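Local coordinates for hypothetical protein PA3499 (Pseudomonas aeruginosa, PDB 2IG8) that is of unknown function but belongs to the YjgF-like family and assembles as a trimer, at residues A18-A23 with V31-T36; A97-F102 with G106-S111. All blocks are in the same frame, centred on the assembly; numbering follows the deposited sequence.

Interaction 1: A18-A23 with V31-T36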
loop_
_atom_site.group_PDB
_atom_site.type_symbol
_atom_site.label_atom_id
_atom_site.label_comp_id
_atom_site.label_asym_id
_atom_site.label_seq_id
_atom_site.Cartn_x
_atom_site.Cartn_y
_atom_site.Cartn_z
ATOM N N ALA B 18 15.132 7.532 -14.260
ATOM C CA ALA B 18 14.241 6.979 -13.245
ATOM C C ALA B 18 14.079 5.468 -13.456
ATOM O O ALA B 18 14.065 4.996 -14.591
ATOM C CB ALA B 18 12.892 7.682 -13.312
ATOM N N SER B 19 13.966 4.718 -12.359
ATOM C CA SER B 19 13.656 3.278 -12.411
ATOM C C SER B 19 12.191 2.990 -11.999
ATOM O O SER B 19 11.884 1.967 -11.372
ATOM C CB SER B 19 14.648 2.507 -11.547
ATOM O OG SER B 19 14.689 3.001 -10.224
ATOM N N TRP B 20 11.301 3.901 -12.391
ATOM C CA TRP B 20 9.864 3.737 -12.231
ATOM C C TRP B 20 9.145 4.504 -13.337
ATOM O O TRP B 20 9.726 5.395 -13.974
ATOM C CB TRP B 20 9.417 4.231 -10.865
ATOM C CG TRP B 20 9.604 5.716 -10.702
ATOM C CD1 TRP B 20 8.695 6.696 -10.973
ATOM C CD2 TRP B 20 10.782 6.367 -10.249
ATOM N NE1 TRP B 20 9.243 7.931 -10.709
ATOM C CE2 TRP B 20 10.531 7.753 -10.275
ATOM C CE3 TRP B 20 12.038 5.911 -9.831
ATOM C CZ2 TRP B 20 11.488 8.693 -9.887
ATOM C CZ3 TRP B 20 12.988 6.837 -9.457
ATOM C CH2 TRP B 20 12.705 8.216 -9.477
ATOM N N SER B 21 7.883 4.145 -13.550
ATOM C CA SER B 21 6.983 4.860 -14.440
ATOM C C SER B 21 5.996 5.654 -13.597
ATOM O O SER B 21 5.419 5.121 -12.634
ATOM C CB SER B 21 6.210 3.883 -15.333
ATOM O OG SER B 21 7.076 3.188 -16.214
ATOM N N ASN B 22 5.788 6.917 -13.951
ATOM C CA ASN B 22 4.832 7.753 -13.202
ATOM C C ASN B 22 3.430 7.174 -13.258
ATOM O O ASN B 22 2.740 7.122 -12.238
ATOM C CB ASN B 22 4.837 9.214 -13.709
ATOM C CG ASN B 22 6.030 10.004 -13.206
ATOM O OD1 ASN B 22 6.448 10.993 -13.825
ATOM N ND2 ASN B 22 6.593 9.580 -12.091
ATOM N N ALA B 23 3.010 6.731 -14.443
ATOM C CA ALA B 23 1.691 6.116 -14.586
ATOM C C ALA B 23 1.637 5.036 -15.678
ATOM O O ALA B 23 2.214 5.188 -16.765
ATOM C CB ALA B 23 0.632 7.199 -14.825
ATOM N N VAL B 31 -2.435 2.773 -12.769
ATOM C CA VAL B 31 -1.447 2.509 -11.744
ATOM C C VAL B 31 -0.495 3.688 -11.744
ATOM O O VAL B 31 0.047 4.049 -12.789
ATOM C CB VAL B 31 -0.677 1.211 -12.035
ATOM C CG1 VAL B 31 0.378 0.953 -10.953
ATOM C CG2 VAL B 31 -1.648 0.005 -12.199
ATOM N N MET B 32 -0.290 4.278 -10.577
ATOM C CA MET B 32 0.485 5.486 -10.458
ATOM C C MET B 32 1.556 5.338 -9.407
ATOM O O MET B 32 1.334 4.715 -8.365
ATOM C CB MET B 32 -0.438 6.664 -10.052
ATOM C CG MET B 32 -1.446 7.090 -11.131
ATOM S SD MET B 32 -2.652 8.384 -10.618
ATOM C CE MET B 32 -3.993 7.294 -10.102
ATOM N N SER B 33 2.698 5.963 -9.656
ATOM C CA SER B 33 3.715 6.121 -8.644
ATOM C C SER B 33 3.272 7.105 -7.590
ATOM O O SER B 33 2.389 7.936 -7.813
ATOM C CB SER B 33 5.038 6.617 -9.274
ATOM O OG SER B 33 5.678 5.564 -9.999
ATOM N N GLY B 34 3.928 7.036 -6.442
ATOM C CA GLY B 34 3.701 7.993 -5.384
ATOM C C GLY B 34 4.056 9.380 -5.872
ATOM O O GLY B 34 5.091 9.578 -6.529
ATOM N N MET B 35 3.179 10.326 -5.581
ATOM C CA MET B 35 3.352 11.705 -6.011
ATOM C C MET B 35 3.686 12.635 -4.841
ATOM O O MET B 35 3.185 12.472 -3.726
ATOM C CB MET B 35 2.100 12.181 -6.758
ATOM C CG MET B 35 1.930 11.571 -8.183
ATOM S SD MET B 35 3.128 12.117 -9.429
ATOM C CE MET B 35 3.985 10.541 -9.738
ATOM N N THR B 36 4.563 13.603 -5.113
ATOM C CA THR B 36 5.004 14.569 -4.127
ATOM C C THR B 36 4.945 15.975 -4.745
ATOM O O THR B 36 4.765 16.130 -5.973
ATOM C CB THR B 36 6.447 14.329 -3.666
ATOM O OG1 THR B 36 7.345 14.800 -4.676
ATOM C CG2 THR B 36 6.727 12.850 -3.357
#
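With chi1 at -74°, Ser-33 sets its OG opposite its own carbonyl carbon and beside its backbone N, so that hydroxyl and N-H both face the incoming segment 18-23. They grip successive carbonyls there, where a loop runs into the antiparallel beta hairpin of strands 23-26 and 29-36 in this YjgF-like fold. Ser-33 OG donates to Ser-21 O at 2.7 Å, approaching from above the carbonyl plane (45° out of it), and Ser-33 N donates to Asn-22 O at 2.8 Å, with a nearly straight N-H...O angle of 167°. Asn-22 O also receives a CA-H...O contact from Met-32 CA at 3.3 Å. Next along, Ala-23 and Met-32 form a non-hydrogen-bonded antiparallel pair; their side chains share a sheet face that is packed by Leu-67 of helix 53-70. Met-35, bent at chi2 and chi3, brings its CE across the Asn-22 side chain at about a right angle. The second subunit adds bonds to the same serines: its Ser-111 N is hydrogen-bonded to Ser-33 OG, and its Phe-108 O to Ser-21 OG. The Ser-33 hydroxyl also lies obliquely to the Trp-20 ring, with OG 3.4 Å from Trp-20 CD1.

Interaction 2: A97-F102 with G106-S111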
loop_
_atom_site.group_PDB
_atom_site.type_symbol
_atom_site.label_atom_id
_atom_site.label_comp_id
_atom_site.label_asym_id
_atom_site.label_seq_id
_atom_site.Cartn_x
_atom_site.Cartn_y
_atom_site.Cartn_z
ATOM N N ALA B 97 -7.226 19.736 2.347
ATOM C CA ALA B 97 -6.866 19.594 0.932
ATOM C C ALA B 97 -7.871 18.705 0.180
ATOM O O ALA B 97 -8.370 19.060 -0.890
ATOM C CB ALA B 97 -5.466 19.043 0.782
ATOM N N ARG B 98 -8.196 17.561 0.783
ATOM C CA ARG B 98 -9.171 16.669 0.212
ATOM C C ARG B 98 -10.561 17.295 0.099
ATOM O O ARG B 98 -11.235 17.127 -0.942
ATOM C CB ARG B 98 -9.220 15.366 0.988
ATOM C CG ARG B 98 -8.029 14.487 0.686
ATOM C CD ARG B 98 -8.227 13.085 1.218
ATOM N NE ARG B 98 -8.147 13.034 2.671
ATOM C CZ ARG B 98 -7.742 11.977 3.375
ATOM N NH1 ARG B 98 -7.692 12.061 4.696
ATOM N NH2 ARG B 98 -7.398 10.844 2.783
ATOM N N GLN B 99 -10.998 18.018 1.118
ATOM C CA GLN B 99 -12.321 18.657 1.042
ATOM C C GLN B 99 -12.358 19.614 -0.149
ATOM O O GLN B 99 -13.347 19.682 -0.879
ATOM C CB GLN B 99 -12.667 19.400 2.326
ATOM C CG GLN B 99 -12.943 18.446 3.503
ATOM C CD GLN B 99 -14.294 17.762 3.447
ATOM O OE1 GLN B 99 -15.151 18.083 2.631
ATOM N NE2 GLN B 99 -14.484 16.788 4.327
ATOM N N GLU B 100 -11.266 20.338 -0.375
ATOM C CA GLU B 100 -11.242 21.302 -1.470
ATOM C C GLU B 100 -11.137 20.631 -2.829
ATOM O O GLU B 100 -11.860 20.986 -3.749
ATOM C CB GLU B 100 -10.125 22.339 -1.240
ATOM C CG GLU B 100 -10.401 23.164 -0.019
ATOM C CD GLU B 100 -9.247 24.083 0.416
ATOM O OE1 GLU B 100 -8.120 23.977 -0.127
ATOM O OE2 GLU B 100 -9.502 24.885 1.344
ATOM N N PHE B 101 -10.260 19.635 -2.944
ATOM C CA PHE B 101 -10.024 18.904 -4.188
ATOM C C PHE B 101 -11.262 18.139 -4.639
ATOM O O PHE B 101 -11.572 18.080 -5.830
ATOM C CB PHE B 101 -8.852 17.946 -3.988
ATOM C CG PHE B 101 -8.402 17.223 -5.243
ATOM C CD1 PHE B 101 -7.708 17.888 -6.232
ATOM C CD2 PHE B 101 -8.630 15.883 -5.397
ATOM C CE1 PHE B 101 -7.279 17.219 -7.371
ATOM C CE2 PHE B 101 -8.174 15.190 -6.525
ATOM C CZ PHE B 101 -7.497 15.884 -7.510
ATOM N N PHE B 102 -11.972 17.570 -3.675
ATOM C CA PHE B 102 -13.196 16.850 -3.942
ATOM C C PHE B 102 -14.446 17.698 -3.680
ATOM O O PHE B 102 -15.501 17.156 -3.338
ATOM C CB PHE B 102 -13.214 15.575 -3.084
ATOM C CG PHE B 102 -12.164 14.567 -3.476
ATOM C CD1 PHE B 102 -12.274 13.885 -4.674
ATOM C CD2 PHE B 102 -11.083 14.292 -2.648
ATOM C CE1 PHE B 102 -11.321 12.940 -5.068
ATOM C CE2 PHE B 102 -10.086 13.334 -3.043
ATOM C CZ PHE B 102 -10.226 12.672 -4.243
ATOM N N GLY B 106 -19.588 14.053 -3.105
ATOM C CA GLY B 106 -19.819 13.757 -1.675
ATOM C C GLY B 106 -19.084 12.545 -1.153
ATOM O O GLY B 106 -18.768 12.466 0.031
ATOM N N THR B 107 -18.762 11.620 -2.043
ATOM C CA THR B 107 -18.120 10.367 -1.670
ATOM C C THR B 107 -16.633 10.448 -1.935
ATOM O O THR B 107 -16.215 10.713 -3.054
ATOM C CB THR B 107 -18.690 9.167 -2.464
ATOM O OG1 THR B 107 -20.102 9.109 -2.298
ATOM C CG2 THR B 107 -18.062 7.834 -1.955
ATOM N N PHE B 108 -15.839 10.232 -0.886
ATOM C CA PHE B 108 -14.399 10.293 -0.962
ATOM C C PHE B 108 -13.778 8.906 -1.177
ATOM O O PHE B 108 -14.355 7.871 -0.781
ATOM C CB PHE B 108 -13.838 10.907 0.324
ATOM C CG PHE B 108 -14.152 12.363 0.508
ATOM C CD1 PHE B 108 -13.217 13.338 0.176
ATOM C CD2 PHE B 108 -15.367 12.764 1.043
ATOM C CE1 PHE B 108 -13.459 14.664 0.356
ATOM C CE2 PHE B 108 -15.649 14.149 1.231
ATOM C CZ PHE B 108 -14.672 15.098 0.857
ATOM N N PRO B 109 -12.575 8.871 -1.767
ATOM C CA PRO B 109 -11.840 7.614 -1.790
ATOM C C PRO B 109 -11.580 7.039 -0.390
ATOM O O PRO B 109 -11.521 7.781 0.593
ATOM C CB PRO B 109 -10.504 7.998 -2.430
ATOM C CG PRO B 109 -10.788 9.218 -3.220
ATOM C CD PRO B 109 -11.823 9.957 -2.442
ATOM N N ALA B 110 -11.364 5.732 -0.318
ATOM C CA ALA B 110 -10.841 5.124 0.899
ATOM C C ALA B 110 -9.433 5.688 1.136
ATOM O O ALA B 110 -8.822 6.241 0.231
ATOM C CB ALA B 110 -10.797 3.602 0.772
ATOM N N SER B 111 -8.958 5.602 2.376
ATOM C CA SER B 111 -7.647 6.163 2.725
ATOM C C SER B 111 -6.994 5.500 3.904
ATOM O O SER B 111 -7.668 5.017 4.812
ATOM C CB SER B 111 -7.788 7.638 3.036
ATOM O OG SER B 111 -6.503 8.227 3.249
HETATM O O HOH W 1 -6.983 9.472 5.855
#
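Residues 97-101 form the last turn or so of helix 91-101, closed by the Phe-102 N to Arg-98 O bond of 2.9 Å; Phe-102, at phi/psi -99/31°, is the first residue to leave helical geometry. The chain then returns through extended residues 107-109 into strand 110-115, so the contact joins the helix and second strand of a beta-alpha-beta unit whose first strand is 78-85. Phe-102 and Phe-108 have the closest CA atoms, 7.3 Å apart, a separation bridged by side chains. Their rings meet obliquely, with planes at 75°, and Phe-108 CE1 reaches within 3.6 Å of Phe-102 CB. The same end of the Phe-108 ring points at the helix terminus: Arg-98 O lies at its edge in the ring plane, and Gln-99, bent at chi2, brings OE1 to 3.5 Å from Phe-108 CZ. Phe-102 is sandwiched, with Phe-101 CD2 over the centre of one face and Pro-109 CD over the other, offset toward the rim, in a CH-pi contact 4.0 Å from the Phe-102 centroid. Leu-78 and Leu-81 of strand 78-85 pack against Phe-102 as well. At the polar end, Arg-98 NH2 makes a weak bond to Ser-111 OG, which is also hydrogen-bonded to Leu-81 O. Water 1 adds a second path within the guanidinium plane, accepting from Arg-98 NH1 and donating to Ser-111 OG, at 2.9 Å in each case.

In the fold
Interactions 1 and 2 are both largely buried and reach the same mixed sheet, but lie on opposite sides of the chain's centre, with centres about 21 Å apart and nearest atoms about 9 Å apart. Interaction 1 involves the hairpin next to strand 4-6 and relies mainly on one serine, whose hydroxyl and backbone N-H bond to backbone carbonyls; interaction 2 joins a helix end to strand 110-115 and the loop leading into it, mostly through aromatic and apolar contacts of that loop. In the trimer the two regions become complementary: residues 18-23 and 31-36 of one chain bond to residues 97-102 and 106-111 of a neighbouring subunit, the Ser-19 OG to Arg-98 NE bond being weak. Trp-20 likewise packs on Phe-108 and Arg-98 across that interface.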